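SAM-dependent methyltransferase (Pyrococcus horikoshii, PDB 1WZN) probably transfers methyl groups from S-adenosyl-L-methionine to a substrate not yet identified, and is seen here with the product S-adenosyl-L-homocysteine. Local coordinates at residues Glu74-Arg77 with Val78-Lys82. Residues are numbered along the deposited sequence; the frame is centred on the assembly and turned at random.
Sequences EMLR and VARRK. With SO4 (sulfate ion), chain D.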
loop_
_atom_site.group_PDB
_atom_site.type_symbol
_atom_site.label_atom_id
_atom_site.label_comp_id
_atom_site.label_asym_id
_atom_site.label_seq_id
_atom_site.Cartn_x
_atom_site.Cartn_y
_atom_site.Cartn_z
ATOM N N GLU A 74 -16.746 29.199 22.672
ATOM C CA GLU A 74 -17.623 28.571 21.685
ATOM C C GLU A 74 -17.938 27.121 22.064
ATOM O O GLU A 74 -19.040 26.624 21.804
ATOM C CB GLU A 74 -16.991 28.624 20.288
ATOM C CG GLU A 74 -16.779 30.042 19.756
ATOM C CD GLU A 74 -15.388 30.579 20.039
ATOM O OE1 GLU A 74 -14.814 30.245 21.101
ATOM O OE2 GLU A 74 -14.868 31.347 19.199
ATOM N N MET A 75 -16.968 26.439 22.670
ATOM C CA MET A 75 -17.178 25.055 23.098
ATOM C C MET A 75 -18.032 25.030 24.364
ATOM O O MET A 75 -18.964 24.228 24.481
ATOM C CB MET A 75 -15.836 24.363 23.366
ATOM C CG MET A 75 -14.955 24.196 22.126
ATOM S SD MET A 75 -15.646 23.020 20.934
ATOM C CE MET A 75 -15.235 21.490 21.707
ATOM N N LEU A 76 -17.709 25.904 25.316
ATOM C CA LEU A 76 -18.455 25.987 26.571
ATOM C C LEU A 76 -19.927 26.317 26.320
ATOM O O LEU A 76 -20.812 25.872 27.059
ATOM C CB LEU A 76 -17.842 27.055 27.486
ATOM C CG LEU A 76 -16.392 26.849 27.942
ATOM C CD1 LEU A 76 -15.937 28.030 28.785
ATOM C CD2 LEU A 76 -16.285 25.553 28.733
ATOM N N ARG A 77 -20.189 27.101 25.278
ATOM C CA ARG A 77 -21.561 27.470 24.951
ATOM C C ARG A 77 -22.387 26.207 24.733
ATOM O O ARG A 77 -23.522 26.105 25.205
ATOM C CB ARG A 77 -21.590 28.342 23.693
ATOM C CG ARG A 77 -22.983 28.792 23.296
ATOM C CD ARG A 77 -22.954 29.710 22.083
ATOM N NE ARG A 77 -24.302 30.146 21.725
ATOM C CZ ARG A 77 -24.581 30.992 20.737
ATOM N NH1 ARG A 77 -23.602 31.503 19.998
ATOM N NH2 ARG A 77 -25.840 31.329 20.488
ATOM N N VAL A 78 -21.806 25.248 24.013
ATOM C CA VAL A 78 -22.464 23.977 23.731
ATOM C C VAL A 78 -22.621 23.162 25.007
ATOM O O VAL A 78 -23.678 22.594 25.268
ATOM C CB VAL A 78 -21.647 23.139 22.703
ATOM C CG1 VAL A 78 -22.344 21.799 22.439
ATOM C CG2 VAL A 78 -21.482 23.926 21.410
ATOM N N ALA A 79 -21.559 23.097 25.800
ATOM C CA ALA A 79 -21.603 22.348 27.052
ATOM C C ALA A 79 -22.711 22.862 27.983
ATOM O O ALA A 79 -23.481 22.075 28.542
ATOM C CB ALA A 79 -20.246 22.427 27.754
ATOM N N ARG A 80 -22.795 24.179 28.144
ATOM C CA ARG A 80 -23.810 24.758 29.022
ATOM C C ARG A 80 -25.223 24.491 28.521
ATOM O O ARG A 80 -26.139 24.253 29.314
ATOM C CB ARG A 80 -23.598 26.270 29.172
ATOM C CG ARG A 80 -22.311 26.654 29.891
ATOM C CD ARG A 80 -22.334 28.120 30.278
ATOM N NE ARG A 80 -21.082 28.564 30.884
ATOM C CZ ARG A 80 -20.121 29.213 30.236
ATOM N NH1 ARG A 80 -20.257 29.498 28.950
ATOM N NH2 ARG A 80 -19.027 29.595 30.882
ATOM N N ARG A 81 -25.397 24.534 27.204
ATOM C CA ARG A 81 -26.701 24.291 26.599
ATOM C C ARG A 81 -27.164 22.874 26.926
ATOM O O ARG A 81 -28.307 22.661 27.344
ATOM C CB ARG A 81 -26.614 24.473 25.080
ATOM C CG ARG A 81 -27.928 24.255 24.334
ATOM C CD ARG A 81 -27.706 24.263 22.826
ATOM N NE ARG A 81 -27.019 25.473 22.387
ATOM C CZ ARG A 81 -25.958 25.477 21.584
ATOM N NH1 ARG A 81 -25.463 24.331 21.132
ATOM N NH2 ARG A 81 -25.386 26.621 21.241
ATOM N N LYS A 82 -26.272 21.903 26.738
ATOM C CA LYS A 82 -26.602 20.514 27.015
ATOM C C LYS A 82 -26.833 20.268 28.502
ATOM O O LYS A 82 -27.733 19.515 28.874
ATOM C CB LYS A 82 -25.499 19.585 26.491
ATOM C CG LYS A 82 -25.384 19.589 24.971
ATOM C CD LYS A 82 -24.410 18.523 24.456
ATOM C CE LYS A 82 -23.006 18.748 24.979
ATOM N NZ LYS A 82 -22.031 17.730 24.466
HETATM S S SO4 D . -27.497 28.928 23.464
HETATM O O1 SO4 D . -26.352 29.421 24.253
HETATM O O2 SO4 D . -27.955 27.631 24.000
HETATM O O3 SO4 D . -27.086 28.766 22.057
HETATM O O4 SO4 D . -28.599 29.907 23.548
#
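R80 lays one face of its guanidinium over CB of L76, one helical turn back, with NH1 3.7 Å from that carbon. Arginine suits the place because it is long enough to carry its flat end across the leucine, NH2 near CD1, and on to polar partners: NH1 forms a salt bridge with E73 and NH2 bonds to the carbonyl of F92. One turn apart, R77 and R81 grip a sulfate, probably from the crystallisation liquor, each with the ion at its guanidinium edge and the two planes 59° apart. Sulfate O3 is shared, taking R77 NE at 3.1 Å and R81 NH2 at 2.9 Å. R81 NE reaches sulfate O2 at 2.9 Å. R77 is fully extended, whereas R81 bends at chi3 (-54°), folding its guanidinium back over the R77 carbonyl oxygen, and its NH1 forms a salt bridge with E10. Replacing R81 by alanine would probably cost the sulfate these bonds and E10 this partner. In the backbone, R80 N donates to L76 O at 2.8 Å, almost straight (169°). Helix 73-85 belongs to a Rossmann-like beta-alpha-beta crossover: bulky L76 and small A79 pack, buried, on strand 91-94, and M75 meets D70 of strand 65-70 and S-adenosyl-L-homocysteine.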